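Local coordinates for putative glycosyltransferase (Mannosyltransferase) involved in glycosylating the PBCV-1 major capsid protein (PDB 2P6W) that probably transfers a sugar from a UDP-sugar donor during glycosylation of the viral major capsid protein, using a manganese-binding N-terminal domain of the GT-A type, at residues T9-H14 and S60-Q65; K26-E31 and E206-V211; N104-T109 and L132-I137; K136-L141 and Q154-E159. One frame throughout, in Å; residues are numbered along the deposited sequence.

Contact 1. Residues T9-H14 and S60-Q65; sequences TILSGH and SWIIQQ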
loop_
_atom_site.group_PDB
_atom_site.type_symbol
_atom_site.label_atom_id
_atom_site.label_comp_id
_atom_site.label_asym_id
_atom_site.label_seq_id
_atom_site.Cartn_x
_atom_site.Cartn_y
_atom_site.Cartn_z
ATOM N N THR A 9 -5.029 6.209 8.766
ATOM C CA THR A 9 -6.094 5.427 8.146
ATOM C C THR A 9 -5.441 4.453 7.188
ATOM O O THR A 9 -4.756 4.875 6.252
ATOM C CB THR A 9 -7.056 6.328 7.346
ATOM O OG1 THR A 9 -7.768 7.175 8.257
ATOM C CG2 THR A 9 -8.062 5.509 6.515
ATOM N N ILE A 10 -5.618 3.162 7.436
ATOM C CA ILE A 10 -5.140 2.164 6.494
ATOM C C ILE A 10 -6.260 1.923 5.511
ATOM O O ILE A 10 -7.422 1.807 5.912
ATOM C CB ILE A 10 -4.724 0.854 7.197
ATOM C CG1 ILE A 10 -3.688 1.180 8.280
ATOM C CG2 ILE A 10 -4.205 -0.184 6.161
ATOM C CD1 ILE A 10 -3.066 -0.007 8.965
ATOM N N LEU A 11 -5.903 1.852 4.236
ATOM C CA LEU A 11 -6.898 1.585 3.196
ATOM C C LEU A 11 -6.427 0.490 2.262
ATOM O O LEU A 11 -5.230 0.309 2.020
ATOM C CB LEU A 11 -7.272 2.846 2.401
ATOM C CG LEU A 11 -6.130 3.546 1.664
ATOM C CD1 LEU A 11 -6.604 4.099 0.334
ATOM C CD2 LEU A 11 -5.561 4.665 2.507
ATOM N N SER A 12 -7.408 -0.234 1.725
ATOM C CA SER A 12 -7.145 -1.278 0.751
ATOM C C SER A 12 -8.442 -1.543 0.030
ATOM O O SER A 12 -9.411 -0.768 0.166
ATOM C CB SER A 12 -6.652 -2.551 1.448
ATOM O OG SER A 12 -6.167 -3.520 0.515
ATOM N N GLY A 13 -8.484 -2.639 -0.716
ATOM C CA GLY A 13 -9.724 -3.023 -1.388
ATOM C C GLY A 13 -9.491 -4.248 -2.215
ATOM O O GLY A 13 -8.342 -4.581 -2.521
ATOM N N HIS A 14 -10.582 -4.930 -2.567
ATOM C CA HIS A 14 -10.515 -6.085 -3.463
ATOM C C HIS A 14 -11.891 -6.394 -3.995
ATOM O O HIS A 14 -12.882 -6.233 -3.291
ATOM C CB HIS A 14 -9.972 -7.334 -2.778
ATOM C CG HIS A 14 -9.503 -8.372 -3.750
ATOM N ND1 HIS A 14 -8.223 -8.385 -4.264
ATOM C CD2 HIS A 14 -10.161 -9.396 -4.350
ATOM C CE1 HIS A 14 -8.103 -9.389 -5.115
ATOM N NE2 HIS A 14 -9.269 -10.011 -5.193
ATOM N N SER A 60 -5.202 5.208 -6.122
ATOM C CA SER A 60 -5.179 6.673 -6.062
ATOM C C SER A 60 -6.581 7.281 -6.177
ATOM O O SER A 60 -6.772 8.492 -5.966
ATOM C CB SER A 60 -4.245 7.242 -7.134
ATOM O OG SER A 60 -2.919 6.806 -6.906
ATOM N N TRP A 61 -7.553 6.441 -6.540
ATOM C CA TRP A 61 -8.962 6.809 -6.475
ATOM C C TRP A 61 -9.532 6.433 -5.101
ATOM O O TRP A 61 -10.264 7.225 -4.486
ATOM C CB TRP A 61 -9.732 6.121 -7.607
ATOM C CG TRP A 61 -11.209 6.425 -7.651
ATOM C CD1 TRP A 61 -11.808 7.479 -8.261
ATOM C CD2 TRP A 61 -12.255 5.637 -7.074
ATOM N NE1 TRP A 61 -13.176 7.411 -8.092
ATOM C CE2 TRP A 61 -13.471 6.295 -7.355
ATOM C CE3 TRP A 61 -12.282 4.461 -6.301
ATOM C CZ2 TRP A 61 -14.707 5.799 -6.927
ATOM C CZ3 TRP A 61 -13.516 3.965 -5.889
ATOM C CH2 TRP A 61 -14.710 4.643 -6.196
ATOM N N ILE A 62 -9.184 5.237 -4.621
ATOM C CA ILE A 62 -9.656 4.748 -3.304
ATOM C C ILE A 62 -9.208 5.659 -2.152
ATOM O O ILE A 62 -9.935 5.837 -1.163
ATOM C CB ILE A 62 -9.251 3.274 -3.048
ATOM C CG1 ILE A 62 -9.851 2.363 -4.119
ATOM C CG2 ILE A 62 -9.649 2.786 -1.615
ATOM C CD1 ILE A 62 -9.231 0.985 -4.117
ATOM N N ILE A 63 -8.025 6.266 -2.262
ATOM C CA ILE A 63 -7.604 7.206 -1.225
ATOM C C ILE A 63 -8.609 8.359 -0.981
ATOM O O ILE A 63 -8.798 8.762 0.172
ATOM C CB ILE A 63 -6.145 7.691 -1.438
ATOM C CG1 ILE A 63 -5.582 8.256 -0.129
ATOM C CG2 ILE A 63 -6.047 8.647 -2.634
ATOM C CD1 ILE A 63 -4.108 8.584 -0.201
ATOM N N GLN A 64 -9.254 8.889 -2.029
ATOM C CA GLN A 64 -10.275 9.916 -1.828
ATOM C C GLN A 64 -11.472 9.362 -1.039
ATOM O O GLN A 64 -12.045 10.052 -0.210
ATOM C CB GLN A 64 -10.729 10.610 -3.142
ATOM C CG GLN A 64 -11.845 11.663 -2.847
ATOM C CD GLN A 64 -12.249 12.607 -3.982
ATOM O OE1 GLN A 64 -12.172 12.293 -5.202
ATOM N NE2 GLN A 64 -12.735 13.766 -3.576
ATOM N N GLN A 65 -11.824 8.103 -1.291
ATOM C CA GLN A 65 -12.895 7.441 -0.543
ATOM C C GLN A 65 -12.555 7.442 0.937
ATOM O O GLN A 65 -13.403 7.767 1.782
ATOM C CB GLN A 65 -13.057 5.989 -0.991
ATOM C CG GLN A 65 -13.462 5.774 -2.446
ATOM C CD GLN A 65 -14.936 6.036 -2.678
ATOM O OE1 GLN A 65 -15.377 7.185 -2.675
ATOM N NE2 GLN A 65 -15.705 4.978 -2.880
#
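L11, on strand 8-13, pushes one methyl into helix 59-69, joining the first strand of the nucleotide-binding GT-A fold to a helix that packs on its sheet. Its CD1 lies 3.6 Å from I63 CA, against the helix backbone, and 3.8 Å from I62 CG2, so a single methyl meets two consecutive residues. A chi1 of 60° swings the leucine end over to I63 CA. I62 CG2 also comes to 4.0 Å from S12 O, while the S12 hydroxyl leaves on the other side of the strand and is hydrogen-bonded to L79 O. The axes of strand 9-13 and helix 60-65 approach to 8.7 Å, their directions 130° apart. W78, from the adjoining strand 75-79, touches both L11 and I62, and F76 packs on I63. The strand ends at G13, which binds UDP and UDP-glucose in this protein. No hydrogen bond links the two segments; the I63 side-chain atom nearest L11 CD1 is CB, at 4.0 Å.

Contact 2. Residues K26-E31 and E206-V211; sequences KELVEE and EHMEMV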
loop_
_atom_site.group_PDB
_atom_site.type_symbol
_atom_site.label_atom_id
_atom_site.label_comp_id
_atom_site.label_asym_id
_atom_site.label_seq_id
_atom_site.Cartn_x
_atom_site.Cartn_y
_atom_site.Cartn_z
ATOM N N LYS A 26 -7.681 -8.840 4.392
ATOM C CA LYS A 26 -8.600 -7.824 4.910
ATOM C C LYS A 26 -8.848 -8.021 6.418
ATOM O O LYS A 26 -8.754 -7.073 7.201
ATOM C CB LYS A 26 -9.932 -7.879 4.169
ATOM C CG LYS A 26 -10.920 -6.833 4.673
ATOM C CD LYS A 26 -12.343 -7.188 4.304
ATOM C CE LYS A 26 -13.320 -6.148 4.844
ATOM N NZ LYS A 26 -14.753 -6.443 4.486
ATOM N N GLU A 27 -9.187 -9.252 6.806
ATOM C CA GLU A 27 -9.441 -9.565 8.220
ATOM C C GLU A 27 -8.280 -9.186 9.121
ATOM O O GLU A 27 -8.475 -8.591 10.188
ATOM C CB GLU A 27 -9.770 -11.049 8.391
ATOM C CG GLU A 27 -11.205 -11.356 7.961
ATOM C CD GLU A 27 -11.486 -12.839 7.800
ATOM O OE1 GLU A 27 -10.598 -13.664 8.124
ATOM O OE2 GLU A 27 -12.604 -13.171 7.334
ATOM N N LEU A 28 -7.065 -9.531 8.695
ATOM C CA LEU A 28 -5.868 -9.251 9.500
ATOM C C LEU A 28 -5.572 -7.748 9.587
ATOM O O LEU A 28 -5.211 -7.231 10.644
ATOM C CB LEU A 28 -4.661 -10.019 8.950
ATOM C CG LEU A 28 -4.786 -11.541 9.003
ATOM C CD1 LEU A 28 -3.471 -12.155 8.504
ATOM C CD2 LEU A 28 -5.088 -11.977 10.425
ATOM N N VAL A 29 -5.751 -7.036 8.485
ATOM C CA VAL A 29 -5.582 -5.579 8.516
ATOM C C VAL A 29 -6.640 -4.909 9.397
ATOM O O VAL A 29 -6.310 -4.036 10.220
ATOM C CB VAL A 29 -5.499 -4.974 7.106
ATOM C CG1 VAL A 29 -5.308 -3.444 7.162
ATOM C CG2 VAL A 29 -4.339 -5.593 6.333
ATOM N N GLU A 30 -7.898 -5.325 9.256
ATOM C CA GLU A 30 -8.968 -4.755 10.076
ATOM C C GLU A 30 -8.666 -4.988 11.571
ATOM O O GLU A 30 -8.805 -4.076 12.414
ATOM C CB GLU A 30 -10.327 -5.348 9.680
ATOM C CG GLU A 30 -11.507 -4.623 10.339
ATOM C CD GLU A 30 -12.825 -4.721 9.568
ATOM O OE1 GLU A 30 -12.964 -5.584 8.670
ATOM O OE2 GLU A 30 -13.736 -3.907 9.876
ATOM N N GLU A 31 -8.219 -6.204 11.889
ATOM C CA GLU A 31 -7.909 -6.534 13.273
ATOM C C GLU A 31 -6.799 -5.622 13.752
ATOM O O GLU A 31 -6.860 -5.052 14.844
ATOM C CB GLU A 31 -7.435 -7.984 13.411
ATOM C CG GLU A 31 -7.078 -8.319 14.855
ATOM C CD GLU A 31 -6.240 -9.571 15.002
ATOM O OE1 GLU A 31 -5.773 -10.130 13.974
ATOM O OE2 GLU A 31 -6.037 -9.987 16.170
ATOM N N GLU A 206 -2.961 -20.447 -0.573
ATOM C CA GLU A 206 -2.184 -21.466 0.123
ATOM C C GLU A 206 -1.264 -20.838 1.179
ATOM O O GLU A 206 -1.139 -21.366 2.288
ATOM C CB GLU A 206 -1.396 -22.313 -0.889
ATOM C CG GLU A 206 -0.731 -23.547 -0.276
ATOM C CD GLU A 206 -0.538 -24.681 -1.272
ATOM O OE1 GLU A 206 -0.191 -24.411 -2.446
ATOM O OE2 GLU A 206 -0.720 -25.855 -0.865
ATOM N N HIS A 207 -0.648 -19.703 0.850
ATOM C CA HIS A 207 0.188 -18.986 1.820
ATOM C C HIS A 207 -0.653 -18.561 3.010
ATOM O O HIS A 207 -0.272 -18.787 4.161
ATOM C CB HIS A 207 0.838 -17.749 1.196
ATOM C CG HIS A 207 1.882 -17.114 2.058
ATOM N ND1 HIS A 207 1.595 -16.113 2.961
ATOM C CD2 HIS A 207 3.218 -17.325 2.141
ATOM C CE1 HIS A 207 2.711 -15.734 3.564
ATOM N NE2 HIS A 207 3.705 -16.468 3.095
ATOM N N MET A 208 -1.802 -17.944 2.734
ATOM C CA MET A 208 -2.618 -17.417 3.816
ATOM C C MET A 208 -3.137 -18.495 4.769
ATOM O O MET A 208 -3.289 -18.242 5.963
ATOM C CB MET A 208 -3.734 -16.519 3.282
ATOM C CG MET A 208 -3.210 -15.219 2.647
ATOM S SD MET A 208 -2.071 -14.296 3.711
ATOM C CE MET A 208 -3.122 -13.916 5.129
ATOM N N GLU A 209 -3.366 -19.699 4.246
ATOM C CA GLU A 209 -3.774 -20.833 5.077
ATOM C C GLU A 209 -2.733 -21.184 6.135
ATOM O O GLU A 209 -3.076 -21.667 7.225
ATOM C CB GLU A 209 -4.065 -22.058 4.206
ATOM C CG GLU A 209 -5.404 -22.005 3.499
ATOM C CD GLU A 209 -5.594 -23.154 2.514
ATOM O OE1 GLU A 209 -5.053 -24.254 2.781
ATOM O OE2 GLU A 209 -6.272 -22.949 1.474
ATOM N N MET A 210 -1.464 -20.944 5.814
ATOM C CA MET A 210 -0.375 -21.241 6.736
ATOM C C MET A 210 -0.158 -20.116 7.738
ATOM O O MET A 210 0.485 -20.322 8.780
ATOM C CB MET A 210 0.910 -21.570 5.972
ATOM C CG MET A 210 0.859 -22.941 5.300
ATOM S SD MET A 210 2.333 -23.300 4.335
ATOM C CE MET A 210 1.982 -22.396 2.827
ATOM N N VAL A 211 -0.710 -18.939 7.436
ATOM C CA VAL A 211 -0.653 -17.796 8.340
ATOM C C VAL A 211 -1.630 -17.962 9.499
ATOM O O VAL A 211 -2.842 -18.103 9.301
ATOM C CB VAL A 211 -0.962 -16.479 7.605
ATOM C CG1 VAL A 211 -0.995 -15.318 8.586
ATOM C CG2 VAL A 211 0.060 -16.229 6.507
#
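The backbones of 26-31 and 206-211 stay apart, L28 CA and V211 CA, the nearest pair, being 10.1 Å from each other, so only side chains meet. Within 26-31, L28 CD1 makes every close contact with 206-211. It meets M208 CE at 3.8 Å, the two side chains reaching toward each other tip to tip. Bends at both chi2 and chi3 (-52° and -62°) curl the methionine chain so that CE, not SD, faces L28 CD1. The C-terminal helix of this GT-A domain is thereby laid against the helix that follows the first strand of the fold, and R204, one turn before M208, binds UDP. V211, the last modelled residue, adds its CG1 at 4.0 Å from L28 CD1, meeting the leucine at a slant; its CG1 stands opposite the backbone N across the CA-CB bond (chi1 176°). Y84 of strand 83-85 touches L28, M208 and V211 alike, and M208 also packs on Y21, K24 and T25.

Contact 3. Residues N104-T109 and L132-I137; sequences NILYHT and LEIEKI
The Y107 ring meets helix 132-140 with its edge: E135 OE2 lies in the ring plane beside the hydroxyl, and I134 CG2 is also at the rim, near that plane. The neighbouring H108 ring has I105 CG2 3.3 Å above one face, offset toward its rim. Y107 OH donates a short hydrogen bond of 2.6 Å to E135 OE2, using the anti lone pair of that oxygen, while the ring and carboxylate planes stand 50° apart. A bend at chi2 (-75°) turns the glutamate end toward the tyrosine. I134 CG2 packs 3.4 Å from the same Y107 OH, so the phenol end is held between a carboxylate and a methyl. The other branch of I134 ends in CD1, which reaches L106 CD1 at 4.1 Å, the two side chains crossing at about a right angle. Y107, and L106 just before it, thus join the start of strand 107-110, inside the mixed sheet of the GT-A domain, to this helix; V161 of helix 153-164 touches both Y107 and I134. E135 is buried: K125 forms a salt bridge to OE2 and S60 OG is hydrogen-bonded to OE1. With the tyrosine, these would probably favour the ionised carboxylate.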
loop_
_atom_site.group_PDB
_atom_site.type_symbol
_atom_site.label_atom_id
_atom_site.label_comp_id
_atom_site.label_asym_id
_atom_site.label_seq_id
_atom_site.Cartn_x
_atom_site.Cartn_y
_atom_site.Cartn_z
ATOM N N ASN A 104 7.769 17.759 6.930
ATOM C CA ASN A 104 8.000 18.101 5.533
ATOM C C ASN A 104 7.733 16.934 4.575
ATOM O O ASN A 104 7.677 17.129 3.365
ATOM C CB ASN A 104 9.443 18.565 5.338
ATOM C CG ASN A 104 9.673 19.206 3.978
ATOM O OD1 ASN A 104 8.839 19.976 3.489
ATOM N ND2 ASN A 104 10.809 18.895 3.366
ATOM N N ILE A 105 7.606 15.724 5.112
ATOM C CA ILE A 105 7.440 14.534 4.256
ATOM C C ILE A 105 5.981 14.317 3.828
ATOM O O ILE A 105 5.068 14.373 4.668
ATOM C CB ILE A 105 8.029 13.270 4.935
ATOM C CG1 ILE A 105 9.503 13.499 5.298
ATOM C CG2 ILE A 105 7.889 12.041 4.015
ATOM C CD1 ILE A 105 10.389 13.961 4.115
ATOM N N LEU A 106 5.787 14.095 2.515
ATOM C CA LEU A 106 4.476 13.796 1.913
ATOM C C LEU A 106 4.313 12.313 1.570
ATOM O O LEU A 106 3.198 11.817 1.566
ATOM C CB LEU A 106 4.242 14.621 0.648
ATOM C CG LEU A 106 4.093 16.141 0.770
ATOM C CD1 LEU A 106 4.223 16.761 -0.611
ATOM C CD2 LEU A 106 2.791 16.567 1.428
ATOM N N TYR A 107 5.417 11.619 1.278
ATOM C CA TYR A 107 5.355 10.189 0.943
ATOM C C TYR A 107 6.456 9.410 1.619
ATOM O O TYR A 107 7.600 9.833 1.585
ATOM C CB TYR A 107 5.568 10.007 -0.566
ATOM C CG TYR A 107 4.363 10.306 -1.428
ATOM C CD1 TYR A 107 3.461 9.295 -1.779
ATOM C CD2 TYR A 107 4.131 11.591 -1.907
ATOM C CE1 TYR A 107 2.339 9.566 -2.563
ATOM C CE2 TYR A 107 3.030 11.869 -2.688
ATOM C CZ TYR A 107 2.133 10.856 -3.003
ATOM O OH TYR A 107 1.032 11.147 -3.789
ATOM N N HIS A 108 6.110 8.271 2.220
ATOM C CA HIS A 108 7.094 7.270 2.597
ATOM C C HIS A 108 6.891 6.056 1.701
ATOM O O HIS A 108 5.771 5.534 1.606
ATOM C CB HIS A 108 6.914 6.865 4.062
ATOM C CG HIS A 108 7.345 7.925 5.018
ATOM N ND1 HIS A 108 6.477 8.855 5.539
ATOM C CD2 HIS A 108 8.566 8.232 5.503
ATOM C CE1 HIS A 108 7.145 9.692 6.312
ATOM N NE2 HIS A 108 8.411 9.323 6.322
ATOM N N THR A 109 7.956 5.654 1.000
ATOM C CA THR A 109 7.917 4.527 0.077
ATOM C C THR A 109 9.069 3.575 0.377
ATOM O O THR A 109 9.900 3.847 1.260
ATOM C CB THR A 109 7.985 5.018 -1.405
ATOM O OG1 THR A 109 9.190 5.786 -1.581
ATOM C CG2 THR A 109 6.764 5.872 -1.717
ATOM N N LEU A 132 -3.191 14.606 -0.802
ATOM C CA LEU A 132 -4.417 14.089 -1.424
ATOM C C LEU A 132 -4.636 14.688 -2.811
ATOM O O LEU A 132 -5.080 13.987 -3.725
ATOM C CB LEU A 132 -5.635 14.368 -0.555
ATOM C CG LEU A 132 -5.778 13.474 0.669
ATOM C CD1 LEU A 132 -6.911 14.024 1.532
ATOM C CD2 LEU A 132 -6.046 12.005 0.316
ATOM N N GLU A 133 -4.297 15.963 -2.984
ATOM C CA GLU A 133 -4.500 16.592 -4.298
ATOM C C GLU A 133 -3.505 16.038 -5.314
ATOM O O GLU A 133 -3.789 15.964 -6.515
ATOM C CB GLU A 133 -4.397 18.109 -4.163
ATOM C CG GLU A 133 -5.620 18.685 -3.460
ATOM C CD GLU A 133 -6.844 18.634 -4.342
ATOM O OE1 GLU A 133 -6.754 19.087 -5.505
ATOM O OE2 GLU A 133 -7.890 18.141 -3.866
ATOM N N ILE A 134 -2.347 15.619 -4.816
ATOM C CA ILE A 134 -1.367 14.937 -5.664
ATOM C C ILE A 134 -1.888 13.593 -6.133
ATOM O O ILE A 134 -1.768 13.256 -7.315
ATOM C CB ILE A 134 -0.024 14.738 -4.946
ATOM C CG1 ILE A 134 0.610 16.109 -4.672
ATOM C CG2 ILE A 134 0.884 13.835 -5.786
ATOM C CD1 ILE A 134 1.936 16.054 -3.911
ATOM N N GLU A 135 -2.477 12.824 -5.217
ATOM C CA GLU A 135 -3.046 11.533 -5.610
ATOM C C GLU A 135 -4.154 11.711 -6.657
ATOM O O GLU A 135 -4.330 10.874 -7.542
ATOM C CB GLU A 135 -3.565 10.797 -4.394
ATOM C CG GLU A 135 -2.427 10.288 -3.511
ATOM C CD GLU A 135 -1.742 9.074 -4.130
ATOM O OE1 GLU A 135 -2.450 8.163 -4.597
ATOM O OE2 GLU A 135 -0.500 9.017 -4.161
ATOM N N LYS A 136 -4.906 12.801 -6.552
ATOM C CA LYS A 136 -5.906 13.098 -7.562
ATOM C C LYS A 136 -5.260 13.224 -8.942
ATOM O O LYS A 136 -5.807 12.730 -9.936
ATOM C CB LYS A 136 -6.675 14.381 -7.239
ATOM C CG LYS A 136 -7.720 14.232 -6.161
ATOM C CD LYS A 136 -8.552 15.514 -6.036
ATOM C CE LYS A 136 -9.507 15.493 -4.848
ATOM N NZ LYS A 136 -10.260 16.789 -4.792
ATOM N N ILE A 137 -4.093 13.865 -8.997
ATOM C CA ILE A 137 -3.364 13.965 -10.253
ATOM C C ILE A 137 -2.856 12.602 -10.722
ATOM O O ILE A 137 -2.976 12.260 -11.903
ATOM C CB ILE A 137 -2.195 14.986 -10.154
ATOM C CG1 ILE A 137 -2.739 16.386 -9.848
ATOM C CG2 ILE A 137 -1.408 14.999 -11.437
ATOM C CD1 ILE A 137 -3.658 16.927 -10.907
#

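Contact 4. Residues K136-L141 and Q154-E159; sequences KIVWSL and QKTVYE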
loop_
_atom_site.group_PDB
_atom_site.type_symbol
_atom_site.label_atom_id
_atom_site.label_comp_id
_atom_site.label_asym_id
_atom_site.label_seq_id
_atom_site.Cartn_x
_atom_site.Cartn_y
_atom_site.Cartn_z
ATOM N N LYS A 136 -4.906 12.801 -6.552
ATOM C CA LYS A 136 -5.906 13.098 -7.562
ATOM C C LYS A 136 -5.260 13.224 -8.942
ATOM O O LYS A 136 -5.807 12.730 -9.936
ATOM C CB LYS A 136 -6.675 14.381 -7.239
ATOM C CG LYS A 136 -7.720 14.232 -6.161
ATOM C CD LYS A 136 -8.552 15.514 -6.036
ATOM C CE LYS A 136 -9.507 15.493 -4.848
ATOM N NZ LYS A 136 -10.260 16.789 -4.792
ATOM N N ILE A 137 -4.093 13.865 -8.997
ATOM C CA ILE A 137 -3.364 13.965 -10.253
ATOM C C ILE A 137 -2.856 12.602 -10.722
ATOM O O ILE A 137 -2.976 12.260 -11.903
ATOM C CB ILE A 137 -2.195 14.986 -10.154
ATOM C CG1 ILE A 137 -2.739 16.386 -9.848
ATOM C CG2 ILE A 137 -1.408 14.999 -11.437
ATOM C CD1 ILE A 137 -3.658 16.927 -10.907
ATOM N N VAL A 138 -2.345 11.795 -9.793
ATOM C CA VAL A 138 -1.865 10.463 -10.151
ATOM C C VAL A 138 -3.004 9.688 -10.802
ATOM O O VAL A 138 -2.830 9.107 -11.858
ATOM C CB VAL A 138 -1.397 9.694 -8.929
ATOM C CG1 VAL A 138 -1.101 8.215 -9.277
ATOM C CG2 VAL A 138 -0.152 10.347 -8.355
ATOM N N TRP A 139 -4.165 9.692 -10.163
ATOM C CA TRP A 139 -5.325 9.022 -10.766
ATOM C C TRP A 139 -5.645 9.561 -12.168
ATOM O O TRP A 139 -5.917 8.776 -13.071
ATOM C CB TRP A 139 -6.532 9.145 -9.831
ATOM C CG TRP A 139 -7.822 8.602 -10.378
ATOM C CD1 TRP A 139 -8.957 9.314 -10.638
ATOM C CD2 TRP A 139 -8.125 7.233 -10.710
ATOM N NE1 TRP A 139 -9.948 8.484 -11.116
ATOM C CE2 TRP A 139 -9.467 7.201 -11.169
ATOM C CE3 TRP A 139 -7.389 6.040 -10.684
ATOM C CZ2 TRP A 139 -10.088 6.019 -11.599
ATOM C CZ3 TRP A 139 -8.009 4.857 -11.097
ATOM C CH2 TRP A 139 -9.348 4.856 -11.553
ATOM N N SER A 140 -5.577 10.885 -12.342
ATOM C CA SER A 140 -5.918 11.527 -13.628
ATOM C C SER A 140 -4.979 11.117 -14.748
ATOM O O SER A 140 -5.329 11.262 -15.926
ATOM C CB SER A 140 -5.910 13.051 -13.488
ATOM O OG SER A 140 -4.586 13.574 -13.503
ATOM N N LEU A 141 -3.786 10.636 -14.391
ATOM C CA LEU A 141 -2.759 10.316 -15.392
ATOM C C LEU A 141 -2.895 8.885 -15.902
ATOM O O LEU A 141 -2.121 8.454 -16.756
ATOM C CB LEU A 141 -1.352 10.538 -14.826
ATOM C CG LEU A 141 -0.974 11.998 -14.604
ATOM C CD1 LEU A 141 0.295 12.053 -13.813
ATOM C CD2 LEU A 141 -0.813 12.742 -15.925
ATOM N N GLN A 154 2.983 3.074 -9.847
ATOM C CA GLN A 154 4.299 2.973 -9.225
ATOM C C GLN A 154 5.318 3.836 -9.969
ATOM O O GLN A 154 6.138 4.533 -9.364
ATOM C CB GLN A 154 4.717 1.507 -9.236
ATOM C CG GLN A 154 6.029 1.219 -8.575
ATOM C CD GLN A 154 6.216 -0.271 -8.396
ATOM O OE1 GLN A 154 5.657 -0.867 -7.478
ATOM N NE2 GLN A 154 7.011 -0.881 -9.268
ATOM N N LYS A 155 5.268 3.775 -11.305
ATOM C CA LYS A 155 6.102 4.616 -12.144
ATOM C C LYS A 155 5.691 6.089 -12.035
ATOM O O LYS A 155 6.533 6.990 -12.054
ATOM C CB LYS A 155 6.014 4.142 -13.603
ATOM C CG LYS A 155 6.676 5.112 -14.581
ATOM C CD LYS A 155 7.164 4.441 -15.875
ATOM C CE LYS A 155 6.060 3.698 -16.611
ATOM N NZ LYS A 155 6.670 3.087 -17.850
ATOM N N THR A 156 4.387 6.330 -11.890
ATOM C CA THR A 156 3.896 7.708 -11.829
ATOM C C THR A 156 4.372 8.382 -10.547
ATOM O O THR A 156 4.814 9.536 -10.557
ATOM C CB THR A 156 2.374 7.749 -11.933
ATOM O OG1 THR A 156 1.991 7.029 -13.118
ATOM C CG2 THR A 156 1.882 9.209 -11.986
ATOM N N VAL A 157 4.269 7.672 -9.432
ATOM C CA VAL A 157 4.800 8.206 -8.190
ATOM C C VAL A 157 6.300 8.494 -8.314
ATOM O O VAL A 157 6.758 9.594 -8.002
ATOM C CB VAL A 157 4.494 7.251 -6.998
ATOM C CG1 VAL A 157 5.304 7.652 -5.755
ATOM C CG2 VAL A 157 3.023 7.291 -6.673
ATOM N N TYR A 158 7.074 7.516 -8.762
ATOM C CA TYR A 158 8.517 7.690 -8.790
ATOM C C TYR A 158 9.028 8.734 -9.807
ATOM O O TYR A 158 9.971 9.508 -9.511
ATOM C CB TYR A 158 9.210 6.341 -8.985
ATOM C CG TYR A 158 10.689 6.396 -8.714
ATOM C CD1 TYR A 158 11.176 6.545 -7.415
ATOM C CD2 TYR A 158 11.614 6.313 -9.769
ATOM C CE1 TYR A 158 12.546 6.585 -7.166
ATOM C CE2 TYR A 158 12.983 6.349 -9.524
ATOM C CZ TYR A 158 13.436 6.500 -8.233
ATOM O OH TYR A 158 14.787 6.537 -7.978
ATOM N N GLU A 159 8.427 8.736 -10.994
ATOM C CA GLU A 159 8.927 9.530 -12.125
ATOM C C GLU A 159 8.150 10.805 -12.441
ATOM O O GLU A 159 8.685 11.695 -13.148
ATOM C CB GLU A 159 9.012 8.667 -13.374
ATOM C CG GLU A 159 10.013 7.507 -13.253
ATOM C CD GLU A 159 10.112 6.680 -14.516
ATOM O OE1 GLU A 159 10.034 7.270 -15.618
ATOM O OE2 GLU A 159 10.250 5.436 -14.411
#
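T156 and V138 have the most surface buried here, with L141 next, and the methyl of the threonine is the meeting point for both partners. T156 CG2 lies 3.7 Å from L141 CD1 and 4.2 Å from V138 CG1. It points across the gap because it stands opposite the backbone N (chi1 -54° for OG1), which leaves the hydroxyl beside that nitrogen. The hydroxyl is thus turned back to the residue just before its helix, with OG1 hydrogen-bonded to Y152 O. The V138 and T156 side chains run antiparallel, side by side, and this is where the backbones come nearest, with CA atoms 6.6 Å apart. L141 comes in at an angle, one turn farther along. Close by in the same segment, S140 OG gives a hydrogen bond of 2.6 Å to I137 O, in the carbonyl plane and on a lone pair. F57 of helix 52-57 touches both V138 and T156, while V161 also packs on V138 and Y160 on L141. No hydrogen bond crosses between the segments. Helices 132-140 and 153-164, consecutive in the chain, thus pack on each other here through one threonine methyl in the GT-A domain.

How the contacts relate
Contacts 1, 3 and 4 are buried and adjoin one another, whereas contact 2 is partly exposed and lies on the opposite side of the chain's centre from contacts 3 and 4. Contacts 3 and 4 both use helix 132-140 and share K136 and I137. That helix also meets helix 59-69 of contact 1, where I63 packs on L132. Contact 2 joins this group through its first helix, where V29 CG1 packs 3.6 Å from I10 CG2. Contacts 1, 2 and 4 are apolar across their segments; contact 3 alone has a hydrogen bond between them, at a buried carboxylate.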